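Local coordinates for exonuclease mut-7 homolog (PDB 7JW2), which probably acts as a magnesium-dependent 3'-5' exoribonuclease that trims the 3' ends of Argonaute-bound microRNAs, and is represented here by its exonuclease domain, at residues M33-S38 with C191-Y196; V83-D88 with N111-S116; F94-D99 with S120-L125; L127-V132 with V147-A152. All blocks are in the same frame, centred on the assembly; numbering follows the deposited sequence.

Contact 1: M33-S38 with C191-Y196. Unlike the reference sequence in segment 33-38: Ala37 (reference Asp).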
loop_
_atom_site.group_PDB
_atom_site.type_symbol
_atom_site.label_atom_id
_atom_site.label_comp_id
_atom_site.label_asym_id
_atom_site.label_seq_id
_atom_site.Cartn_x
_atom_site.Cartn_y
_atom_site.Cartn_z
ATOM N N MET A 33 10.220 -10.520 -10.081
ATOM C CA MET A 33 11.658 -10.334 -9.931
ATOM C C MET A 33 11.928 -8.885 -9.549
ATOM O O MET A 33 11.449 -7.969 -10.228
ATOM C CB MET A 33 12.413 -10.700 -11.215
ATOM C CG MET A 33 13.916 -10.553 -11.066
ATOM S SD MET A 33 14.915 -11.252 -12.394
ATOM C CE MET A 33 14.173 -10.441 -13.775
ATOM N N ILE A 34 12.704 -8.693 -8.471
ATOM C CA ILE A 34 13.059 -7.382 -7.931
ATOM C C ILE A 34 14.539 -7.426 -7.585
ATOM O O ILE A 34 15.058 -8.453 -7.145
ATOM C CB ILE A 34 12.250 -7.022 -6.659
ATOM C CG1 ILE A 34 10.762 -7.155 -6.925
ATOM C CG2 ILE A 34 12.570 -5.597 -6.147
ATOM C CD1 ILE A 34 10.236 -6.078 -7.731
ATOM N N ALA A 35 15.223 -6.306 -7.758
ATOM C CA ALA A 35 16.591 -6.183 -7.286
ATOM C C ALA A 35 16.625 -5.192 -6.134
ATOM O O ALA A 35 15.822 -4.261 -6.089
ATOM C CB ALA A 35 17.523 -5.735 -8.414
ATOM N N PHE A 36 17.536 -5.399 -5.188
ATOM C CA PHE A 36 17.618 -4.453 -4.076
ATOM C C PHE A 36 19.060 -4.127 -3.729
ATOM O O PHE A 36 19.991 -4.914 -3.955
ATOM C CB PHE A 36 16.849 -4.935 -2.823
ATOM C CG PHE A 36 17.479 -6.083 -2.082
ATOM C CD1 PHE A 36 18.398 -5.877 -1.065
ATOM C CD2 PHE A 36 17.075 -7.375 -2.354
ATOM C CE1 PHE A 36 18.948 -6.957 -0.372
ATOM C CE2 PHE A 36 17.601 -8.458 -1.663
ATOM C CZ PHE A 36 18.538 -8.253 -0.671
ATOM N N ALA A 37 19.213 -2.931 -3.164
ATOM C CA ALA A 37 20.466 -2.385 -2.663
ATOM C C ALA A 37 20.115 -1.345 -1.609
ATOM O O ALA A 37 18.941 -1.023 -1.398
ATOM C CB ALA A 37 21.303 -1.778 -3.793
ATOM N N SER A 38 21.145 -0.823 -0.933
ATOM C CA SER A 38 20.904 0.159 0.116
ATOM C C SER A 38 22.115 1.062 0.260
ATOM O O SER A 38 23.231 0.709 -0.138
ATOM C CB SER A 38 20.564 -0.515 1.449
ATOM O OG SER A 38 21.637 -1.285 1.943
ATOM N N CYS A 191 21.191 -2.287 -12.042
ATOM C CA CYS A 191 22.195 -3.029 -12.807
ATOM C C CYS A 191 22.220 -4.505 -12.424
ATOM O O CYS A 191 22.714 -5.337 -13.202
ATOM C CB CYS A 191 23.581 -2.386 -12.639
ATOM S SG CYS A 191 24.424 -2.701 -11.056
ATOM N N LEU A 192 21.699 -4.855 -11.243
ATOM C CA LEU A 192 21.632 -6.260 -10.861
ATOM C C LEU A 192 20.698 -7.026 -11.785
ATOM O O LEU A 192 20.977 -8.185 -12.134
ATOM C CB LEU A 192 21.175 -6.386 -9.405
ATOM C CG LEU A 192 21.994 -5.578 -8.394
ATOM C CD1 LEU A 192 21.386 -5.764 -7.008
ATOM C CD2 LEU A 192 23.465 -5.982 -8.424
ATOM N N LEU A 193 19.606 -6.384 -12.223
ATOM C CA LEU A 193 18.711 -7.029 -13.189
ATOM C C LEU A 193 19.428 -7.262 -14.507
ATOM O O LEU A 193 19.316 -8.344 -15.102
ATOM C CB LEU A 193 17.463 -6.182 -13.430
ATOM C CG LEU A 193 16.544 -5.930 -12.227
ATOM C CD1 LEU A 193 15.694 -4.714 -12.491
ATOM C CD2 LEU A 193 15.645 -7.145 -11.976
ATOM N N GLU A 194 20.169 -6.258 -14.975
ATOM C CA GLU A 194 20.912 -6.390 -16.228
ATOM C C GLU A 194 21.997 -7.456 -16.130
ATOM O O GLU A 194 22.231 -8.198 -17.094
ATOM C CB GLU A 194 21.527 -5.041 -16.609
ATOM C CG GLU A 194 20.524 -3.909 -16.714
ATOM C CD GLU A 194 21.201 -2.558 -16.846
ATOM O OE1 GLU A 194 21.889 -2.144 -15.889
ATOM O OE2 GLU A 194 21.025 -1.901 -17.896
ATOM N N ILE A 195 22.668 -7.553 -14.977
ATOM C CA ILE A 195 23.666 -8.602 -14.771
ATOM C C ILE A 195 23.022 -9.984 -14.844
ATOM O O ILE A 195 23.511 -10.877 -15.548
ATOM C CB ILE A 195 24.395 -8.394 -13.435
ATOM C CG1 ILE A 195 25.389 -7.234 -13.543
ATOM C CG2 ILE A 195 25.102 -9.652 -13.015
ATOM C CD1 ILE A 195 25.879 -6.764 -12.193
ATOM N N TYR A 196 21.927 -10.194 -14.104
ATOM C CA TYR A 196 21.277 -11.503 -14.127
ATOM C C TYR A 196 20.874 -11.885 -15.542
ATOM O O TYR A 196 21.059 -13.038 -15.964
ATOM C CB TYR A 196 20.055 -11.515 -13.194
ATOM C CG TYR A 196 19.483 -12.907 -13.076
ATOM C CD1 TYR A 196 20.116 -13.869 -12.300
ATOM C CD2 TYR A 196 18.354 -13.280 -13.788
ATOM C CE1 TYR A 196 19.633 -15.165 -12.216
ATOM C CE2 TYR A 196 17.864 -14.583 -13.709
ATOM C CZ TYR A 196 18.513 -15.510 -12.913
ATOM O OH TYR A 196 18.054 -16.809 -12.817
#

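Contact 2: V83-D88 with N111-S116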
loop_
_atom_site.group_PDB
_atom_site.type_symbol
_atom_site.label_atom_id
_atom_site.label_comp_id
_atom_site.label_asym_id
_atom_site.label_seq_id
_atom_site.Cartn_x
_atom_site.Cartn_y
_atom_site.Cartn_z
ATOM N N VAL A 83 7.100 -8.591 -0.115
ATOM C CA VAL A 83 8.183 -8.584 -1.097
ATOM C C VAL A 83 9.307 -9.528 -0.673
ATOM O O VAL A 83 9.636 -10.475 -1.393
ATOM C CB VAL A 83 8.724 -7.157 -1.321
ATOM C CG1 VAL A 83 9.942 -7.170 -2.245
ATOM C CG2 VAL A 83 7.623 -6.258 -1.894
ATOM N N PHE A 84 9.921 -9.286 0.488
ATOM C CA PHE A 84 11.192 -9.949 0.766
ATOM C C PHE A 84 11.029 -11.385 1.242
ATOM O O PHE A 84 11.779 -12.270 0.801
ATOM C CB PHE A 84 11.995 -9.138 1.773
ATOM C CG PHE A 84 12.692 -7.990 1.153
ATOM C CD1 PHE A 84 11.994 -6.831 0.854
ATOM C CD2 PHE A 84 14.027 -8.087 0.793
ATOM C CE1 PHE A 84 12.626 -5.761 0.248
ATOM C CE2 PHE A 84 14.670 -7.026 0.191
ATOM C CZ PHE A 84 13.972 -5.858 -0.089
ATOM N N ASN A 85 10.078 -11.646 2.132
ATOM C CA ASN A 85 9.915 -12.981 2.710
ATOM C C ASN A 85 8.911 -13.821 1.950
ATOM O O ASN A 85 8.083 -14.520 2.543
ATOM C CB ASN A 85 9.516 -12.855 4.177
ATOM C CG ASN A 85 10.603 -12.232 5.017
ATOM O OD1 ASN A 85 11.786 -12.305 4.678
ATOM N ND2 ASN A 85 10.209 -11.610 6.119
ATOM N N ARG A 86 8.948 -13.737 0.629
ATOM C CA ARG A 86 8.075 -14.501 -0.247
ATOM C C ARG A 86 8.922 -15.401 -1.129
ATOM O O ARG A 86 9.832 -14.923 -1.814
ATOM C CB ARG A 86 7.239 -13.575 -1.114
ATOM C CG ARG A 86 6.149 -12.872 -0.382
ATOM C CD ARG A 86 5.435 -11.954 -1.325
ATOM N NE ARG A 86 4.852 -12.677 -2.453
ATOM C CZ ARG A 86 4.263 -12.070 -3.474
ATOM N NH1 ARG A 86 4.207 -10.744 -3.502
ATOM N NH2 ARG A 86 3.741 -12.781 -4.466
ATOM N N ASP A 87 8.613 -16.695 -1.131
ATOM C CA ASP A 87 9.360 -17.621 -1.969
ATOM C C ASP A 87 8.997 -17.511 -3.447
ATOM O O ASP A 87 9.726 -18.063 -4.279
ATOM C CB ASP A 87 9.131 -19.059 -1.495
ATOM C CG ASP A 87 9.890 -19.386 -0.216
ATOM O OD1 ASP A 87 9.521 -20.373 0.462
ATOM O OD2 ASP A 87 10.856 -18.667 0.113
ATOM N N ASP A 88 7.910 -16.820 -3.795
ATOM C CA ASP A 88 7.456 -16.727 -5.179
ATOM C C ASP A 88 7.901 -15.439 -5.867
ATOM O O ASP A 88 7.451 -15.156 -6.982
ATOM C CB ASP A 88 5.921 -16.894 -5.267
ATOM C CG ASP A 88 5.149 -15.868 -4.436
ATOM O OD1 ASP A 88 5.731 -15.301 -3.490
ATOM O OD2 ASP A 88 3.948 -15.632 -4.718
ATOM N N ASN A 111 12.244 -7.183 8.948
ATOM C CA ASN A 111 12.808 -8.450 9.399
ATOM C C ASN A 111 12.873 -9.413 8.217
ATOM O O ASN A 111 11.997 -10.247 8.016
ATOM C CB ASN A 111 11.957 -8.991 10.548
ATOM C CG ASN A 111 12.424 -10.330 11.052
ATOM O OD1 ASN A 111 13.600 -10.518 11.339
ATOM N ND2 ASN A 111 11.495 -11.268 11.183
ATOM N N VAL A 112 13.940 -9.287 7.427
ATOM C CA VAL A 112 14.119 -10.123 6.238
ATOM C C VAL A 112 14.748 -11.452 6.634
ATOM O O VAL A 112 15.764 -11.483 7.341
ATOM C CB VAL A 112 14.980 -9.407 5.186
ATOM C CG1 VAL A 112 15.205 -10.329 3.992
ATOM C CG2 VAL A 112 14.327 -8.100 4.743
ATOM N N MET A 113 14.159 -12.548 6.149
ATOM C CA MET A 113 14.653 -13.897 6.409
ATOM C C MET A 113 15.628 -14.324 5.312
ATOM O O MET A 113 15.245 -14.475 4.147
ATOM C CB MET A 113 13.488 -14.886 6.509
ATOM C CG MET A 113 12.313 -14.390 7.369
ATOM S SD MET A 113 10.800 -15.391 7.270
ATOM C CE MET A 113 9.816 -14.659 8.574
ATOM N N TYR A 114 16.883 -14.537 5.687
ATOM C CA TYR A 114 17.901 -15.007 4.745
ATOM C C TYR A 114 18.839 -15.927 5.518
ATOM O O TYR A 114 19.728 -15.452 6.228
ATOM C CB TYR A 114 18.649 -13.841 4.114
ATOM C CG TYR A 114 19.615 -14.232 3.017
ATOM C CD1 TYR A 114 19.159 -14.775 1.816
ATOM C CD2 TYR A 114 20.981 -14.060 3.182
ATOM C CE1 TYR A 114 20.055 -15.133 0.807
ATOM C CE2 TYR A 114 21.878 -14.407 2.188
ATOM C CZ TYR A 114 21.409 -14.942 1.003
ATOM O OH TYR A 114 22.301 -15.293 0.013
ATOM N N SER A 115 18.644 -17.235 5.365
ATOM C CA SER A 115 19.340 -18.208 6.196
ATOM C C SER A 115 19.395 -19.549 5.478
ATOM O O SER A 115 18.808 -19.734 4.407
ATOM C CB SER A 115 18.655 -18.351 7.555
ATOM O OG SER A 115 17.366 -18.909 7.388
ATOM N N SER A 116 20.102 -20.494 6.108
ATOM C CA SER A 116 20.291 -21.821 5.529
ATOM C C SER A 116 18.963 -22.490 5.201
ATOM O O SER A 116 18.813 -23.098 4.135
ATOM C CB SER A 116 21.097 -22.694 6.491
ATOM O OG SER A 116 20.452 -22.781 7.751
#

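Contact 3: F94-D99 with S120-L125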
loop_
_atom_site.group_PDB
_atom_site.type_symbol
_atom_site.label_atom_id
_atom_site.label_comp_id
_atom_site.label_asym_id
_atom_site.label_seq_id
_atom_site.Cartn_x
_atom_site.Cartn_y
_atom_site.Cartn_z
ATOM N N PHE A 94 23.676 -8.290 -4.265
ATOM C CA PHE A 94 25.101 -8.607 -4.281
ATOM C C PHE A 94 25.578 -8.646 -2.836
ATOM O O PHE A 94 25.460 -7.650 -2.118
ATOM C CB PHE A 94 25.897 -7.585 -5.108
ATOM C CG PHE A 94 27.305 -8.031 -5.443
ATOM C CD1 PHE A 94 28.340 -7.877 -4.519
ATOM C CD2 PHE A 94 27.593 -8.604 -6.677
ATOM C CE1 PHE A 94 29.636 -8.292 -4.836
ATOM C CE2 PHE A 94 28.890 -9.022 -6.988
ATOM C CZ PHE A 94 29.899 -8.864 -6.065
ATOM N N ALA A 95 26.075 -9.801 -2.402
ATOM C CA ALA A 95 26.472 -10.028 -1.017
ATOM C C ALA A 95 25.414 -9.551 -0.007
ATOM O O ALA A 95 25.699 -8.735 0.854
ATOM C CB ALA A 95 27.814 -9.362 -0.735
ATOM N N PRO A 96 24.189 -10.100 -0.091
ATOM C CA PRO A 96 23.069 -9.565 0.708
ATOM C C PRO A 96 23.237 -9.700 2.213
ATOM O O PRO A 96 22.628 -8.914 2.953
ATOM C CB PRO A 96 21.875 -10.395 0.217
ATOM C CG PRO A 96 22.478 -11.684 -0.256
ATOM C CD PRO A 96 23.783 -11.262 -0.890
ATOM N N SER A 97 24.025 -10.672 2.691
ATOM C CA SER A 97 24.142 -10.902 4.133
ATOM C C SER A 97 24.595 -9.655 4.873
ATOM O O SER A 97 24.194 -9.433 6.020
ATOM C CB SER A 97 25.119 -12.045 4.412
ATOM O OG SER A 97 24.543 -13.295 4.089
ATOM N N THR A 98 25.422 -8.827 4.237
ATOM C CA THR A 98 25.909 -7.620 4.886
ATOM C C THR A 98 24.757 -6.681 5.230
ATOM O O THR A 98 24.558 -6.326 6.399
ATOM C CB THR A 98 26.933 -6.924 3.992
ATOM O OG1 THR A 98 27.885 -7.885 3.514
ATOM C CG2 THR A 98 27.656 -5.846 4.772
ATOM N N ASP A 99 23.980 -6.271 4.219
ATOM C CA ASP A 99 22.869 -5.353 4.475
ATOM C C ASP A 99 21.833 -5.981 5.391
ATOM O O ASP A 99 21.319 -5.315 6.299
ATOM C CB ASP A 99 22.190 -4.932 3.171
ATOM C CG ASP A 99 22.984 -3.899 2.385
ATOM O OD1 ASP A 99 23.912 -3.278 2.953
ATOM O OD2 ASP A 99 22.652 -3.698 1.187
ATOM N N SER A 120 14.421 -17.239 1.130
ATOM C CA SER A 120 13.307 -16.384 0.727
ATOM C C SER A 120 13.435 -15.976 -0.734
ATOM O O SER A 120 13.003 -14.892 -1.128
ATOM C CB SER A 120 13.194 -15.152 1.625
ATOM O OG SER A 120 12.978 -15.527 2.975
ATOM N N ALA A 121 14.052 -16.843 -1.542
ATOM C CA ALA A 121 14.290 -16.577 -2.954
ATOM C C ALA A 121 15.145 -15.323 -3.168
ATOM O O ALA A 121 14.980 -14.619 -4.168
ATOM C CB ALA A 121 12.968 -16.474 -3.723
ATOM N N ILE A 122 16.049 -15.036 -2.239
ATOM C CA ILE A 122 17.031 -13.968 -2.415
ATOM C C ILE A 122 18.296 -14.579 -3.013
ATOM O O ILE A 122 18.952 -15.414 -2.381
ATOM C CB ILE A 122 17.336 -13.254 -1.088
ATOM C CG1 ILE A 122 16.083 -12.565 -0.526
ATOM C CG2 ILE A 122 18.454 -12.218 -1.268
ATOM C CD1 ILE A 122 16.199 -12.247 0.962
ATOM N N LEU A 123 18.656 -14.134 -4.211
ATOM C CA LEU A 123 19.837 -14.632 -4.905
ATOM C C LEU A 123 20.994 -13.653 -4.746
ATOM O O LEU A 123 20.894 -12.490 -5.153
ATOM C CB LEU A 123 19.551 -14.847 -6.383
ATOM C CG LEU A 123 20.797 -15.291 -7.163
ATOM C CD1 LEU A 123 21.218 -16.700 -6.746
ATOM C CD2 LEU A 123 20.543 -15.220 -8.657
ATOM N N ASP A 124 22.093 -14.140 -4.178
ATOM C CA ASP A 124 23.361 -13.418 -4.157
ATOM C C ASP A 124 24.045 -13.591 -5.509
ATOM O O ASP A 124 24.430 -14.707 -5.871
ATOM C CB ASP A 124 24.231 -13.962 -3.030
ATOM C CG ASP A 124 25.554 -13.235 -2.901
ATOM O OD1 ASP A 124 25.823 -12.295 -3.690
ATOM O OD2 ASP A 124 26.319 -13.603 -1.987
ATOM N N LEU A 125 24.205 -12.499 -6.261
ATOM C CA LEU A 125 24.825 -12.637 -7.579
ATOM C C LEU A 125 26.298 -13.001 -7.486
ATOM O O LEU A 125 26.843 -13.544 -8.455
ATOM C CB LEU A 125 24.657 -11.360 -8.401
ATOM C CG LEU A 125 23.230 -11.154 -8.932
ATOM C CD1 LEU A 125 23.091 -9.772 -9.529
ATOM C CD2 LEU A 125 22.870 -12.211 -9.968
#

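Contact 4: L127-V132 with V147-A152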
loop_
_atom_site.group_PDB
_atom_site.type_symbol
_atom_site.label_atom_id
_atom_site.label_comp_id
_atom_site.label_asym_id
_atom_site.label_seq_id
_atom_site.Cartn_x
_atom_site.Cartn_y
_atom_site.Cartn_z
ATOM N N LEU A 127 27.364 -15.373 -5.606
ATOM C CA LEU A 127 27.322 -16.834 -5.611
ATOM C C LEU A 127 27.083 -17.375 -7.013
ATOM O O LEU A 127 27.671 -18.393 -7.402
ATOM C CB LEU A 127 26.229 -17.332 -4.665
ATOM C CG LEU A 127 26.448 -17.154 -3.166
ATOM C CD1 LEU A 127 25.229 -17.639 -2.393
ATOM C CD2 LEU A 127 27.702 -17.890 -2.722
ATOM N N LEU A 128 26.209 -16.722 -7.781
ATOM C CA LEU A 128 26.002 -17.117 -9.166
ATOM C C LEU A 128 27.278 -16.929 -9.979
ATOM O O LEU A 128 27.634 -17.785 -10.793
ATOM C CB LEU A 128 24.847 -16.316 -9.767
ATOM C CG LEU A 128 24.515 -16.521 -11.246
ATOM C CD1 LEU A 128 23.971 -17.926 -11.515
ATOM C CD2 LEU A 128 23.526 -15.458 -11.722
ATOM N N TRP A 129 27.978 -15.812 -9.759
ATOM C CA TRP A 129 29.274 -15.575 -10.388
ATOM C C TRP A 129 30.233 -16.728 -10.126
ATOM O O TRP A 129 30.812 -17.295 -11.060
ATOM C CB TRP A 129 29.842 -14.261 -9.852
ATOM C CG TRP A 129 31.042 -13.721 -10.556
ATOM C CD1 TRP A 129 31.792 -14.328 -11.527
ATOM C CD2 TRP A 129 31.624 -12.438 -10.340
ATOM N NE1 TRP A 129 32.815 -13.492 -11.923
ATOM C CE2 TRP A 129 32.735 -12.328 -11.204
ATOM C CE3 TRP A 129 31.320 -11.373 -9.490
ATOM C CZ2 TRP A 129 33.534 -11.187 -11.246
ATOM C CZ3 TRP A 129 32.118 -10.240 -9.531
ATOM C CH2 TRP A 129 33.209 -10.158 -10.407
ATOM N N ARG A 130 30.395 -17.101 -8.856
ATOM C CA ARG A 130 31.323 -18.174 -8.511
ATOM C C ARG A 130 30.883 -19.507 -9.098
ATOM O O ARG A 130 31.726 -20.340 -9.452
ATOM C CB ARG A 130 31.461 -18.272 -6.990
ATOM C CG ARG A 130 32.313 -17.161 -6.383
ATOM C CD ARG A 130 32.088 -17.006 -4.886
ATOM N NE ARG A 130 31.649 -18.246 -4.257
ATOM C CZ ARG A 130 31.116 -18.320 -3.041
ATOM N NH1 ARG A 130 30.958 -17.220 -2.315
ATOM N NH2 ARG A 130 30.745 -19.496 -2.548
ATOM N N HIS A 131 29.573 -19.715 -9.236
ATOM C CA HIS A 131 29.064 -20.977 -9.758
ATOM C C HIS A 131 29.350 -21.114 -11.249
ATOM O O HIS A 131 29.826 -22.161 -11.707
ATOM C CB HIS A 131 27.562 -21.077 -9.482
ATOM C CG HIS A 131 26.982 -22.427 -9.763
ATOM N ND1 HIS A 131 26.454 -22.771 -10.990
ATOM C CD2 HIS A 131 26.844 -23.519 -8.974
ATOM C CE1 HIS A 131 26.021 -24.019 -10.946
ATOM N NE2 HIS A 131 26.244 -24.494 -9.733
ATOM N N VAL A 132 29.067 -20.067 -12.024
ATOM C CA VAL A 132 29.226 -20.150 -13.474
ATOM C C VAL A 132 30.686 -20.077 -13.900
ATOM O O VAL A 132 31.031 -20.571 -14.985
ATOM C CB VAL A 132 28.402 -19.054 -14.174
ATOM C CG1 VAL A 132 26.934 -19.119 -13.731
ATOM C CG2 VAL A 132 29.002 -17.677 -13.910
ATOM N N VAL A 147 39.393 -11.020 -12.592
ATOM C CA VAL A 147 39.123 -9.731 -11.974
ATOM C C VAL A 147 38.726 -9.948 -10.517
ATOM O O VAL A 147 38.275 -11.030 -10.120
ATOM C CB VAL A 147 38.033 -8.953 -12.737
ATOM C CG1 VAL A 147 38.433 -8.745 -14.201
ATOM C CG2 VAL A 147 36.687 -9.672 -12.637
ATOM N N ASN A 148 38.921 -8.910 -9.702
ATOM C CA ASN A 148 38.413 -8.934 -8.337
ATOM C C ASN A 148 36.900 -9.095 -8.370
ATOM O O ASN A 148 36.226 -8.551 -9.248
ATOM C CB ASN A 148 38.791 -7.650 -7.604
ATOM C CG ASN A 148 40.260 -7.590 -7.260
ATOM O OD1 ASN A 148 40.937 -8.617 -7.192
ATOM N ND2 ASN A 148 40.765 -6.381 -7.037
ATOM N N GLN A 149 36.364 -9.854 -7.415
ATOM C CA GLN A 149 34.944 -10.213 -7.438
ATOM C C GLN A 149 34.117 -9.175 -6.676
ATOM O O GLN A 149 33.595 -9.417 -5.588
ATOM C CB GLN A 149 34.739 -11.617 -6.880
ATOM C CG GLN A 149 35.260 -12.727 -7.783
ATOM C CD GLN A 149 34.592 -14.066 -7.519
ATOM O OE1 GLN A 149 34.440 -14.885 -8.428
ATOM N NE2 GLN A 149 34.183 -14.292 -6.271
ATOM N N ASN A 150 34.002 -7.995 -7.281
ATOM C CA ASN A 150 33.147 -6.922 -6.788
ATOM C C ASN A 150 32.118 -6.554 -7.852
ATOM O O ASN A 150 32.190 -7.007 -8.997
ATOM C CB ASN A 150 33.974 -5.695 -6.376
ATOM C CG ASN A 150 34.893 -5.201 -7.481
ATOM O OD1 ASN A 150 34.463 -4.953 -8.611
ATOM N ND2 ASN A 150 36.174 -5.056 -7.155
ATOM N N LEU A 151 31.147 -5.719 -7.465
ATOM C CA LEU A 151 30.045 -5.415 -8.374
ATOM C C LEU A 151 30.520 -4.612 -9.581
ATOM O O LEU A 151 30.046 -4.831 -10.703
ATOM C CB LEU A 151 28.922 -4.678 -7.633
ATOM C CG LEU A 151 27.744 -4.237 -8.501
ATOM C CD1 LEU A 151 27.043 -5.448 -9.113
ATOM C CD2 LEU A 151 26.749 -3.385 -7.706
ATOM N N ALA A 152 31.464 -3.689 -9.384
ATOM C CA ALA A 152 31.934 -2.889 -10.508
ATOM C C ALA A 152 32.533 -3.769 -11.597
ATOM O O ALA A 152 32.318 -3.527 -12.790
ATOM C CB ALA A 152 32.961 -1.863 -10.031
#

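Contact 1: M33-S38 with C191-Y196
Met33, Ala35, Leu192 and Leu193 seat helix 179-205 on the central mixed sheet of this RNase H-like exonuclease fold. The helix runs across strand 33-40, with local axes 8.0 Å apart and 128° between their directions. Met33 and Ala35, two residues apart on the strand, both face it, and the small one lies where the backbones come nearest. CB of Ala35 rests on CB of Leu192 at 3.8 Å and on CG of the next residue, Leu193, at 3.9 Å. Leu193 points past the strand at its root, yet its end comes in. Its CD2 lies 3.9 Å from Met33 CG, the two side chains sliding past each other in opposite directions. Met33 reaches the helix because CG stands opposite the main-chain N (chi1 -178°); the chain then stays extended until a bend at chi3 (54°) sets CE 4.0 Å from Leu193 CD2. At that bend SD meets the Tyr196 ring obliquely, 5.1 Å from its centroid, a Met-aromatic contact. Leu92 of the adjacent strand and Trp58 flank the same layer. Beyond Ala35, the CD1 methyl of Leu192 lies 3.5 Å from the backbone O of Phe36.

Contact 2: V83-D88 with N111-S116
Asn111 offers its backbone carbonyl to the side-chain amide of Asn85, the first residue to leave helical geometry after helix 73-84. The bond from Asn85 ND2 to Asn111 O is 2.9 Å long and nearly straight, and the acceptor lies in the plane of the Asn85 amide. Next along the loop, Val112 turns its side chain to the end of the helix. Its CG2 sits 3.9 Å from Phe84 CB and equally near the start of the ring, meeting that ring obliquely, while CG1 also approaches Phe84 CB, so both branches of the valine take part. Met113 supplies the second polar link: its backbone N donates to Asn85 OD1 at 2.8 Å, with an N-H...O angle of 175° and the donor tilted 25° from the carbonyl plane. One amide thus spans two peptide groups of the loop, giving an N-H to the first and accepting one from the second, which fixes the rotation of the Asn85 side chain. The Met113 side chain crosses that amide at about a right angle, its CG 3.4 Å from Asn85 OD1 and its SD 3.9 Å from Asn85 CG, so it packs over the face of the amide that makes both hydrogen bonds. From Tyr114 onward the loop leaves Asn85 behind. That tyrosine reaches Pro96 and Ile100 of helix 96-106 and Ile122 of strand 122-124, while Phe84 meets Phe36 and Phe110 edge-to-face; the contact therefore ties the end of helix 73-84 to the loop joining helix 96-106 to strand 122-124.

Contact 3: F94-D99 with S120-L125
Asp124 and Pro96 bury the most surface here, with Phe94 close behind, and together they join two parts of a beta-alpha-beta unit: the turn where strand 90-93 passes into helix 96-106, and the C-terminal end of strand 122-124. A chi1 of -178° extends the Asp124 carboxylate away from its own N and carries it across to the turn. There OD1 accepts the backbone N-H of Ala95 at 2.8 Å. The donor comes from above the carboxylate plane, 55° out of it, and the bond is moderately bent. Pro96 follows directly and crosses the aspartate at about a right angle. Its CD lies 3.3 Å from Asp124 CG, a close approach, and 3.5 Å from Asp124 CB. Farther round the ring, Pro96 CB reaches the CG2 branch of Ile122 at 4.2 Å, the two side chains passing in opposite directions. Phe94 starts away from the strand, but CD2 of its ring still comes within 4.4 Å of Leu125 CB. Asp124 also sits at the N-cap position of helix 125-132, where the same OD1 takes the N-H of Gln126. One carboxylate oxygen is thus gripped by two backbone donors, one in the turn and one in the new helix. Two N-H groups and the positive end of a helix dipole would be expected to stabilise the charged form of Asp124, and its rotation is held by both bonds.

Contact 4: L127-V132 with V147-A152
Trp129 and Gln149 mark the nearest backbone approach, with CA atoms 8.3 Å apart: a turn of helix 125-132 faces an inverse gamma turn centred on Gln149, just ahead of helix 151-159 in this RNase H-like domain. A weak bond from Asn150 N to Asn148 O closes that turn. With so wide a separation, the indole of Trp129 has to bridge the gap. A chi1 of -169° swings it off the helix, sending the six-membered ring into the turn. Gln149 lies over one ring face, its CG 4.1 Å from the six-ring centroid and only 7° off the normal, a CH-pi contact; its CA is 3.4 Å from Trp129 CH2. Still over the indole, the amide end of Gln149 also reaches the Arg130 side chain, which it crosses at about a right angle. At the ring edge, CG2 of Val147 comes to 3.8 Å from Trp129 CZ2. Elsewhere, Phe140 meets the same indole and Leu154 and Leu157 of helix 151-159 touch it, so the tryptophan joins both helices. Asn150 caps that helix through its OD1, which takes the N-H of Asn153. The main-chain O of Asn150 meets the ring edge near its plane, 3.3 Å from Trp129 CZ3.

In the fold
From the N terminus, strand 33-38 opens the widest loop, closed by contact 1 only when helix 179-205 returns to the sheet; the other contacts nest within it. Contact 2 closes the path from the end of helix 73-84 through strand 90-93 and helix 96-106, contact 3 the crossover from strand 90-93 to strand 122-124. Their segments alternate, so the two interlock, touching through Met113 O and Ser120 OG. Contact 4 follows in series, closing the long loop from helix 125-132 to helix 151-159. Phe36 packs on Phe84 and Ile122, linking contact 1 to contacts 2 and 3; Phe94 on Trp129 and Leu151 on Leu192 link contact 4 to the turn after strand 90-93 and to the long helix.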